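Long-range contacts in fibrillarin-like rRNA/tRNA 2'-O-methyltransferase (Aeropyrum pernix, PDB 4DF3), which probably uses S-adenosylmethionine to methylate ribose 2'-hydroxyls of rRNA and tRNA at sites chosen by a guide RNA: residues M1-R9 with R43-Y52; L204-V214 with R222-V230. The protein carries 2 engineered substitutions. One frame throughout, in Å; residues are numbered along the deposited sequence.

The chain starts in contact 1. Residues 1-9 meet 43-52, and the loop closed between them carries strands 16-21 and 26-31. This brings together the two outermost strands, 4-9 and 44-47, of the five-stranded antiparallel sheet of the N-terminal part. The chain then runs through the Rossmann-type methyltransferase part, which holds S-adenosylmethionine. Near its end, contact 2 pairs 204-214 with 222-230. It closes a short hairpin at one edge of the seven-stranded sheet. The two contacts follow one another without nesting or crossing. The centres of contact 1 and contact 2 lie about 34 Å apart, on opposite sides of the chain's centre. The nearest atoms of contact 1 and contact 2 are about 17 Å apart.

Contact 1 of 2, residues M1-R9 with R43-Y52. Engineered in segment 1-9: Ser8 (natural residue Arg), Arg9 (natural residue Glu).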
loop_
_atom_site.group_PDB
_atom_site.type_symbol
_atom_site.label_atom_id
_atom_site.label_comp_id
_atom_site.label_asym_id
_atom_site.label_seq_id
_atom_site.Cartn_x
_atom_site.Cartn_y
_atom_site.Cartn_z
ATOM N N MET A 1 -3.810 -23.549 7.126
ATOM C CA MET A 1 -5.053 -22.825 7.574
ATOM C C MET A 1 -5.052 -22.483 9.078
ATOM O O MET A 1 -4.870 -23.369 9.916
ATOM C CB MET A 1 -6.306 -23.677 7.315
ATOM C CG MET A 1 -6.746 -23.933 5.845
ATOM S SD MET A 1 -7.058 -22.435 4.876
ATOM C CE MET A 1 -7.114 -23.075 3.190
ATOM N N VAL A 2 -5.339 -21.231 9.443
ATOM C CA VAL A 2 -5.582 -20.895 10.862
ATOM C C VAL A 2 -7.119 -20.865 11.120
ATOM O O VAL A 2 -7.826 -20.316 10.298
ATOM C CB VAL A 2 -4.917 -19.516 11.226
ATOM C CG1 VAL A 2 -5.464 -18.990 12.543
ATOM C CG2 VAL A 2 -3.355 -19.646 11.249
ATOM N N GLU A 3 -7.625 -21.463 12.216
ATOM C CA GLU A 3 -9.090 -21.481 12.498
ATOM C C GLU A 3 -9.575 -20.153 13.032
ATOM O O GLU A 3 -8.890 -19.478 13.805
ATOM C CB GLU A 3 -9.489 -22.571 13.521
ATOM C CG GLU A 3 -9.040 -23.979 13.150
ATOM C CD GLU A 3 -9.821 -24.549 11.998
ATOM O OE1 GLU A 3 -10.860 -23.945 11.610
ATOM O OE2 GLU A 3 -9.387 -25.607 11.474
ATOM N N VAL A 4 -10.769 -19.750 12.631
ATOM C CA VAL A 4 -11.256 -18.471 13.095
ATOM C C VAL A 4 -12.673 -18.621 13.594
ATOM O O VAL A 4 -13.449 -19.425 13.044
ATOM C CB VAL A 4 -11.258 -17.415 11.960
ATOM C CG1 VAL A 4 -9.839 -17.123 11.466
ATOM C CG2 VAL A 4 -12.141 -17.832 10.843
ATOM N N VAL A 5 -13.038 -17.766 14.530
ATOM C CA VAL A 5 -14.411 -17.807 15.073
ATOM C C VAL A 5 -15.416 -17.030 14.235
ATOM O O VAL A 5 -16.604 -17.361 14.209
ATOM C CB VAL A 5 -14.470 -17.442 16.591
ATOM C CG1 VAL A 5 -13.529 -18.362 17.401
ATOM C CG2 VAL A 5 -14.186 -16.015 16.860
ATOM N N SER A 6 -14.937 -15.996 13.543
ATOM C CA SER A 6 -15.796 -15.178 12.671
ATOM C C SER A 6 -14.944 -14.351 11.732
ATOM O O SER A 6 -13.762 -14.086 12.020
ATOM C CB SER A 6 -16.646 -14.195 13.446
ATOM O OG SER A 6 -15.799 -13.348 14.211
ATOM N N VAL A 7 -15.559 -13.958 10.622
ATOM C CA VAL A 7 -14.924 -13.075 9.624
ATOM C C VAL A 7 -16.081 -12.149 9.254
ATOM O O VAL A 7 -17.179 -12.617 8.951
ATOM C CB VAL A 7 -14.386 -13.855 8.376
ATOM C CG1 VAL A 7 -13.813 -12.878 7.321
ATOM C CG2 VAL A 7 -13.285 -14.912 8.774
ATOM N N SER A 8 -15.875 -10.844 9.264
ATOM C CA SER A 8 -16.914 -9.939 8.784
ATOM C C SER A 8 -16.261 -8.742 8.132
ATOM O O SER A 8 -15.260 -8.258 8.629
ATOM C CB SER A 8 -17.901 -9.516 9.892
ATOM O OG SER A 8 -17.310 -8.682 10.859
ATOM N N ARG A 9 -16.807 -8.289 7.029
ATOM C CA ARG A 9 -16.232 -7.099 6.383
ATOM C C ARG A 9 -16.290 -5.879 7.281
ATOM O O ARG A 9 -17.253 -5.618 7.982
ATOM C CB ARG A 9 -16.903 -6.865 5.048
ATOM C CG ARG A 9 -16.265 -5.859 4.117
ATOM C CD ARG A 9 -17.169 -5.755 2.900
ATOM N NE ARG A 9 -16.369 -5.378 1.735
ATOM C CZ ARG A 9 -16.865 -5.572 0.490
ATOM N NH1 ARG A 9 -18.130 -6.021 0.368
ATOM N NH2 ARG A 9 -16.212 -5.290 -0.634
ATOM N N ARG A 43 -0.769 -16.043 6.874
ATOM C CA ARG A 43 -1.652 -17.109 7.244
ATOM C C ARG A 43 -2.916 -16.934 6.426
ATOM O O ARG A 43 -3.215 -15.809 6.002
ATOM C CB ARG A 43 -1.897 -17.037 8.731
ATOM C CG ARG A 43 -0.606 -17.236 9.462
ATOM C CD ARG A 43 -0.786 -17.324 10.897
ATOM N NE ARG A 43 -1.531 -16.186 11.424
ATOM C CZ ARG A 43 -2.023 -16.150 12.656
ATOM N NH1 ARG A 43 -1.894 -17.197 13.472
ATOM N NH2 ARG A 43 -2.666 -15.078 13.068
ATOM N N ILE A 44 -3.629 -18.052 6.218
ATOM C CA ILE A 44 -4.827 -18.137 5.370
ATOM C C ILE A 44 -5.950 -18.704 6.238
ATOM O O ILE A 44 -5.716 -19.583 7.076
ATOM C CB ILE A 44 -4.586 -18.965 4.091
ATOM C CG1 ILE A 44 -3.847 -18.133 3.022
ATOM C CG2 ILE A 44 -5.883 -19.284 3.384
ATOM C CD1 ILE A 44 -2.533 -17.772 3.358
ATOM N N PHE A 45 -7.142 -18.144 6.051
ATOM C CA PHE A 45 -8.328 -18.497 6.796
ATOM C C PHE A 45 -9.407 -18.880 5.777
ATOM O O PHE A 45 -9.447 -18.307 4.711
ATOM C CB PHE A 45 -8.891 -17.241 7.548
ATOM C CG PHE A 45 -7.865 -16.422 8.285
ATOM C CD1 PHE A 45 -7.160 -16.968 9.345
ATOM C CD2 PHE A 45 -7.674 -15.060 7.984
ATOM C CE1 PHE A 45 -6.265 -16.193 10.121
ATOM C CE2 PHE A 45 -6.739 -14.262 8.707
ATOM C CZ PHE A 45 -6.021 -14.803 9.757
ATOM N N ARG A 46 -10.308 -19.815 6.138
ATOM C CA ARG A 46 -11.526 -20.101 5.391
ATOM C C ARG A 46 -12.755 -19.845 6.250
ATOM O O ARG A 46 -12.815 -20.248 7.425
ATOM C CB ARG A 46 -11.599 -21.567 4.869
ATOM C CG ARG A 46 -10.646 -21.844 3.716
ATOM C CD ARG A 46 -10.763 -23.325 3.173
ATOM N NE ARG A 46 -12.142 -23.690 2.815
ATOM C CZ ARG A 46 -12.699 -23.484 1.615
ATOM N NH1 ARG A 46 -11.982 -22.961 0.614
ATOM N NH2 ARG A 46 -13.959 -23.869 1.389
ATOM N N TYR A 47 -13.726 -19.151 5.680
ATOM C CA TYR A 47 -15.006 -18.859 6.345
ATOM C C TYR A 47 -16.082 -18.747 5.308
ATOM O O TYR A 47 -15.892 -18.053 4.279
ATOM C CB TYR A 47 -14.890 -17.554 7.124
ATOM C CG TYR A 47 -15.976 -17.362 8.162
ATOM C CD1 TYR A 47 -15.898 -18.000 9.388
ATOM C CD2 TYR A 47 -17.047 -16.506 7.913
ATOM C CE1 TYR A 47 -16.891 -17.812 10.349
ATOM C CE2 TYR A 47 -18.008 -16.288 8.850
ATOM C CZ TYR A 47 -17.938 -16.989 10.062
ATOM O OH TYR A 47 -18.938 -16.773 11.022
ATOM N N ASN A 48 -17.223 -19.430 5.546
ATOM C CA ASN A 48 -18.391 -19.375 4.635
ATOM C C ASN A 48 -17.925 -19.732 3.241
ATOM O O ASN A 48 -18.358 -19.171 2.263
ATOM C CB ASN A 48 -19.136 -18.005 4.665
ATOM C CG ASN A 48 -19.937 -17.768 5.988
ATOM O OD1 ASN A 48 -20.290 -16.619 6.352
ATOM N ND2 ASN A 48 -20.190 -18.824 6.702
ATOM N N GLY A 49 -16.996 -20.658 3.151
ATOM C CA GLY A 49 -16.666 -21.167 1.839
ATOM C C GLY A 49 -15.722 -20.307 1.034
ATOM O O GLY A 49 -15.530 -20.556 -0.172
ATOM N N GLU A 50 -15.146 -19.294 1.679
ATOM C CA GLU A 50 -14.222 -18.365 1.012
ATOM C C GLU A 50 -12.882 -18.281 1.746
ATOM O O GLU A 50 -12.788 -18.509 2.942
ATOM C CB GLU A 50 -14.857 -16.979 0.930
ATOM C CG GLU A 50 -16.324 -16.929 0.512
ATOM C CD GLU A 50 -16.589 -15.796 -0.350
ATOM O OE1 GLU A 50 -17.252 -14.887 0.131
ATOM O OE2 GLU A 50 -16.100 -15.801 -1.497
ATOM N N GLU A 51 -11.831 -17.932 1.009
ATOM C CA GLU A 51 -10.493 -17.905 1.542
ATOM C C GLU A 51 -10.050 -16.465 1.690
ATOM O O GLU A 51 -10.212 -15.640 0.752
ATOM C CB GLU A 51 -9.520 -18.538 0.560
ATOM C CG GLU A 51 -8.202 -18.824 1.153
ATOM C CD GLU A 51 -7.337 -19.689 0.276
ATOM O OE1 GLU A 51 -7.508 -20.933 0.229
ATOM O OE2 GLU A 51 -6.443 -19.091 -0.339
ATOM N N TYR A 52 -9.454 -16.208 2.853
ATOM C CA TYR A 52 -8.953 -14.857 3.224
ATOM C C TYR A 52 -7.481 -14.983 3.539
ATOM O O TYR A 52 -7.017 -16.013 4.050
ATOM C CB TYR A 52 -9.710 -14.312 4.474
ATOM C CG TYR A 52 -11.188 -14.122 4.185
ATOM C CD1 TYR A 52 -11.668 -12.932 3.748
ATOM C CD2 TYR A 52 -12.107 -15.201 4.360
ATOM C CE1 TYR A 52 -13.062 -12.749 3.436
ATOM C CE2 TYR A 52 -13.497 -15.028 4.073
ATOM C CZ TYR A 52 -13.947 -13.824 3.643
ATOM O OH TYR A 52 -15.267 -13.668 3.371
HETATM O O HOH W 1 -2.380 -20.439 7.543
HETATM O O HOH W 2 -9.900 -21.284 8.541
HETATM O O HOH W 3 -11.899 -21.720 10.448
#
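Arg43 meets Val2 at one margin of the small N-terminal antiparallel sheet, where the first residues of the chain fold over strands 44-47 and 50-52. The Arg43 side chain bends at CD, which touches Val2 CG2 at 3.5 Å, while Val2 CG1 lies over one face of the guanidinium. The charged end pairs with Glu54. Ile44 supplies the one direct hydrogen bond between the segments: Val2 N gives to Ile44 O at 2.9 Å, nearly straight at 162°. Ile44 CG2 also packs against Met1 SD. Next, the Phe45 ring lies alongside the Val2 side chain, and Val2 O sits at its edge, close to the ring plane. Val4 comes in at about a right angle and sets CG1 3.4 Å from Phe45 CD1. At Arg46 the contact is partly wet. One water accepts from Arg46 N and lies 2.9 Å from Val2 O, to which it may donate, where the chains stand too far apart to pair directly. The aliphatic part of Arg46 packs against the end of Met1.

Tyr47 turns its CG anti to the backbone N (chi1 -163°), which carries the ring out under residues 4-7. Val7 N lies over the ring centre, 3.7 Å above the plane, and has no polar partner in the model. Val7 CG2 packs on Tyr47 CB at 3.5 Å. With an alanine in place of Tyr47 the ring would go, and Val4 CG2 and the backbone of Ser6 and Val7 would probably lose the surface they rest on. A type I' turn from Tyr47 to Glu50 brings the chain back to Glu51, whose OE1 approaches Met1 CE while OE2 is hydrogen-bonded to Asn32 ND2. At Tyr52 the contact ends in a CH-pi interaction: Val7 CG1 stands 3.8 Å from the ring centroid, only 10° off the normal.

Contact 2 of 2, residues L204-V214 with R222-V230; sequences LMDGGLEIKDV and RDHAMIYAV
Lys212 and Tyr228 lie side by side across a classic beta bulge in the antiparallel hairpin of strands 211-216 and 224-229. Lys212 and Asp213 both face Tyr228. Its carbonyl O accepts from both backbone nitrogens, Lys212 N at 2.7 Å and Asp213 N at 3.1 Å. Tyr228 N in turn gives to Asp213 O.

The Lys212 side chain follows the ring outward. CB lies over one ring face, offset toward the rim, and is 3.6 Å from Tyr228 O. The chi1 of -162° swings CG away from the backbone N, and the straight chain beyond it brings Lys212 CD to 3.9 Å from Tyr228 CE2. At the tip, NZ forms a salt bridge with Glu72, which also takes a hydrogen bond from Tyr228 OH. Asp213 CB meets the same ring at its edge.

On the other side of the sheet, Ile211 CD1 touches Ala229 CB at 3.8 Å and Ile227 CG2 at 3.9 Å. Leu204 CD1 reaches Ile227 CG2 from the helix end, which a Schellman motif closes at Gly208. This apolar side packs against helix 195-206 through Ile201 and Tyr197, while strand 224-229 lies between strands 211-216 and 176-183.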
loop_
_atom_site.group_PDB
_atom_site.type_symbol
_atom_site.label_atom_id
_atom_site.label_comp_id
_atom_site.label_asym_id
_atom_site.label_seq_id
_atom_site.Cartn_x
_atom_site.Cartn_y
_atom_site.Cartn_z
ATOM N N LEU A 204 5.415 18.140 -1.028
ATOM C CA LEU A 204 4.153 17.605 -1.470
ATOM C C LEU A 204 3.176 18.760 -1.685
ATOM O O LEU A 204 2.491 18.810 -2.690
ATOM C CB LEU A 204 3.575 16.583 -0.437
ATOM C CG LEU A 204 4.456 15.335 -0.311
ATOM C CD1 LEU A 204 3.924 14.399 0.826
ATOM C CD2 LEU A 204 4.457 14.515 -1.636
ATOM N N MET A 205 3.136 19.685 -0.719
ATOM C CA MET A 205 2.163 20.781 -0.731
ATOM C C MET A 205 2.476 21.723 -1.874
ATOM O O MET A 205 1.569 22.101 -2.613
ATOM C CB MET A 205 2.183 21.544 0.583
ATOM C CG MET A 205 1.973 20.634 1.771
ATOM S SD MET A 205 1.670 21.494 3.321
ATOM C CE MET A 205 3.168 22.415 3.713
ATOM N N ASP A 206 3.756 22.051 -2.029
ATOM C CA ASP A 206 4.214 22.824 -3.217
ATOM C C ASP A 206 3.904 22.123 -4.542
ATOM O O ASP A 206 3.835 22.796 -5.583
ATOM C CB ASP A 206 5.734 23.190 -3.182
ATOM C CG ASP A 206 6.081 24.216 -2.103
ATOM O OD1 ASP A 206 5.162 24.846 -1.520
ATOM O OD2 ASP A 206 7.294 24.322 -1.785
ATOM N N GLY A 207 3.760 20.786 -4.526
ATOM C CA GLY A 207 3.351 20.027 -5.716
ATOM C C GLY A 207 1.853 19.922 -5.935
ATOM O O GLY A 207 1.423 19.176 -6.799
ATOM N N GLY A 208 1.048 20.663 -5.164
ATOM C CA GLY A 208 -0.406 20.656 -5.336
ATOM C C GLY A 208 -1.137 19.566 -4.572
ATOM O O GLY A 208 -2.331 19.325 -4.796
ATOM N N LEU A 209 -0.426 18.865 -3.690
ATOM C CA LEU A 209 -1.035 17.771 -2.896
ATOM C C LEU A 209 -1.420 18.393 -1.579
ATOM O O LEU A 209 -0.676 19.223 -1.034
ATOM C CB LEU A 209 -0.034 16.638 -2.702
ATOM C CG LEU A 209 0.192 15.815 -3.954
ATOM C CD1 LEU A 209 1.314 14.821 -3.702
ATOM C CD2 LEU A 209 -1.107 15.083 -4.388
ATOM N N GLU A 210 -2.596 18.087 -1.078
ATOM C CA GLU A 210 -2.918 18.622 0.218
ATOM C C GLU A 210 -3.028 17.488 1.200
ATOM O O GLU A 210 -3.695 16.508 0.911
ATOM C CB GLU A 210 -4.234 19.368 0.157
ATOM C CG GLU A 210 -4.122 20.707 -0.569
ATOM C CD GLU A 210 -5.500 21.329 -0.715
ATOM O OE1 GLU A 210 -6.173 21.534 0.330
ATOM O OE2 GLU A 210 -5.910 21.558 -1.881
ATOM N N ILE A 211 -2.434 17.662 2.377
ATOM C CA ILE A 211 -2.349 16.564 3.309
ATOM C C ILE A 211 -3.698 16.341 4.013
ATOM O O ILE A 211 -4.228 17.272 4.650
ATOM C CB ILE A 211 -1.302 16.872 4.361
ATOM C CG1 ILE A 211 0.066 17.228 3.689
ATOM C CG2 ILE A 211 -1.145 15.650 5.256
ATOM C CD1 ILE A 211 0.482 16.269 2.600
ATOM N N LYS A 212 -4.265 15.150 3.910
ATOM C CA LYS A 212 -5.522 14.830 4.526
ATOM C C LYS A 212 -5.362 14.135 5.861
ATOM O O LYS A 212 -6.211 14.280 6.773
ATOM C CB LYS A 212 -6.342 13.963 3.589
ATOM C CG LYS A 212 -7.827 13.937 3.951
ATOM C CD LYS A 212 -8.745 13.373 2.865
ATOM C CE LYS A 212 -10.182 13.577 3.340
ATOM N NZ LYS A 212 -11.073 12.702 2.588
ATOM N N ASP A 213 -4.308 13.332 5.990
ATOM C CA ASP A 213 -4.092 12.589 7.254
ATOM C C ASP A 213 -2.618 12.166 7.328
ATOM O O ASP A 213 -1.941 12.055 6.282
ATOM C CB ASP A 213 -5.012 11.357 7.381
ATOM C CG ASP A 213 -5.221 10.900 8.829
ATOM O OD1 ASP A 213 -4.838 11.589 9.778
ATOM O OD2 ASP A 213 -5.709 9.793 9.046
ATOM N N VAL A 214 -2.125 11.995 8.561
ATOM C CA VAL A 214 -0.798 11.424 8.785
ATOM C C VAL A 214 -0.919 10.575 10.024
ATOM O O VAL A 214 -1.424 11.056 11.060
ATOM C CB VAL A 214 0.340 12.465 9.025
ATOM C CG1 VAL A 214 1.845 11.704 9.133
ATOM C CG2 VAL A 214 0.403 13.457 7.905
ATOM N N ARG A 222 8.351 1.123 13.616
ATOM C CA ARG A 222 8.718 2.141 14.594
ATOM C C ARG A 222 9.320 3.378 13.959
ATOM O O ARG A 222 9.420 4.422 14.589
ATOM C CB ARG A 222 9.744 1.588 15.586
ATOM C CG ARG A 222 9.206 0.464 16.440
ATOM C CD ARG A 222 10.343 -0.145 17.280
ATOM N NE ARG A 222 11.298 -0.811 16.383
ATOM C CZ ARG A 222 12.439 -1.379 16.774
ATOM N NH1 ARG A 222 12.794 -1.348 18.050
ATOM N NH2 ARG A 222 13.228 -1.956 15.887
ATOM N N ASP A 223 9.691 3.254 12.691
ATOM C CA ASP A 223 10.471 4.300 12.061
ATOM C C ASP A 223 9.776 5.058 10.926
ATOM O O ASP A 223 10.424 5.835 10.269
ATOM C CB ASP A 223 11.788 3.738 11.548
ATOM C CG ASP A 223 12.608 3.182 12.652
ATOM O OD1 ASP A 223 12.540 3.770 13.734
ATOM O OD2 ASP A 223 13.271 2.158 12.473
ATOM N N HIS A 224 8.484 4.848 10.725
ATOM C CA HIS A 224 7.756 5.456 9.587
ATOM C C HIS A 224 6.373 5.964 9.984
ATOM O O HIS A 224 5.774 5.438 10.953
ATOM C CB HIS A 224 7.586 4.435 8.442
ATOM C CG HIS A 224 8.875 4.068 7.782
ATOM N ND1 HIS A 224 9.691 3.057 8.237
ATOM C CD2 HIS A 224 9.454 4.548 6.648
ATOM C CE1 HIS A 224 10.748 2.953 7.433
ATOM N NE2 HIS A 224 10.601 3.820 6.439
ATOM N N ALA A 225 5.861 6.917 9.214
ATOM C CA ALA A 225 4.479 7.336 9.286
ATOM C C ALA A 225 3.930 7.118 7.888
ATOM O O ALA A 225 4.687 7.044 6.911
ATOM C CB ALA A 225 4.441 8.868 9.644
ATOM N N MET A 226 2.629 7.100 7.766
ATOM C CA MET A 226 1.942 7.136 6.465
ATOM C C MET A 226 1.274 8.477 6.208
ATOM O O MET A 226 0.425 8.912 7.022
ATOM C CB MET A 226 0.939 5.976 6.463
ATOM C CG MET A 226 0.129 5.832 5.065
ATOM S SD MET A 226 1.317 5.286 3.798
ATOM C CE MET A 226 1.414 3.529 4.278
ATOM N N ILE A 227 1.690 9.141 5.118
ATOM C CA ILE A 227 1.107 10.441 4.776
ATOM C C ILE A 227 0.021 10.147 3.737
ATOM O O ILE A 227 0.266 9.379 2.810
ATOM C CB ILE A 227 2.153 11.343 4.117
ATOM C CG1 ILE A 227 3.192 11.760 5.162
ATOM C CG2 ILE A 227 1.451 12.640 3.540
ATOM C CD1 ILE A 227 4.435 12.323 4.517
ATOM N N TYR A 228 -1.158 10.757 3.913
ATOM C CA TYR A 228 -2.266 10.577 2.980
ATOM C C TYR A 228 -2.672 11.957 2.434
ATOM O O TYR A 228 -2.974 12.883 3.215
ATOM C CB TYR A 228 -3.445 9.884 3.733
ATOM C CG TYR A 228 -4.727 9.852 3.021
ATOM C CD1 TYR A 228 -4.790 9.675 1.638
ATOM C CD2 TYR A 228 -5.934 9.916 3.744
ATOM C CE1 TYR A 228 -5.992 9.587 0.961
ATOM C CE2 TYR A 228 -7.167 9.844 3.083
ATOM C CZ TYR A 228 -7.202 9.696 1.680
ATOM O OH TYR A 228 -8.425 9.596 1.013
ATOM N N ALA A 229 -2.611 12.129 1.115
ATOM C CA ALA A 229 -2.894 13.439 0.519
ATOM C C ALA A 229 -3.785 13.255 -0.737
ATOM O O ALA A 229 -3.882 12.137 -1.297
ATOM C CB ALA A 229 -1.664 14.168 0.217
ATOM N N VAL A 230 -4.509 14.309 -1.114
ATOM C CA VAL A 230 -5.420 14.286 -2.313
ATOM C C VAL A 230 -5.245 15.646 -3.046
ATOM O O VAL A 230 -4.629 16.564 -2.421
ATOM C CB VAL A 230 -6.915 14.084 -1.950
ATOM C CG1 VAL A 230 -7.148 12.797 -1.195
ATOM C CG2 VAL A 230 -7.417 15.282 -1.103
#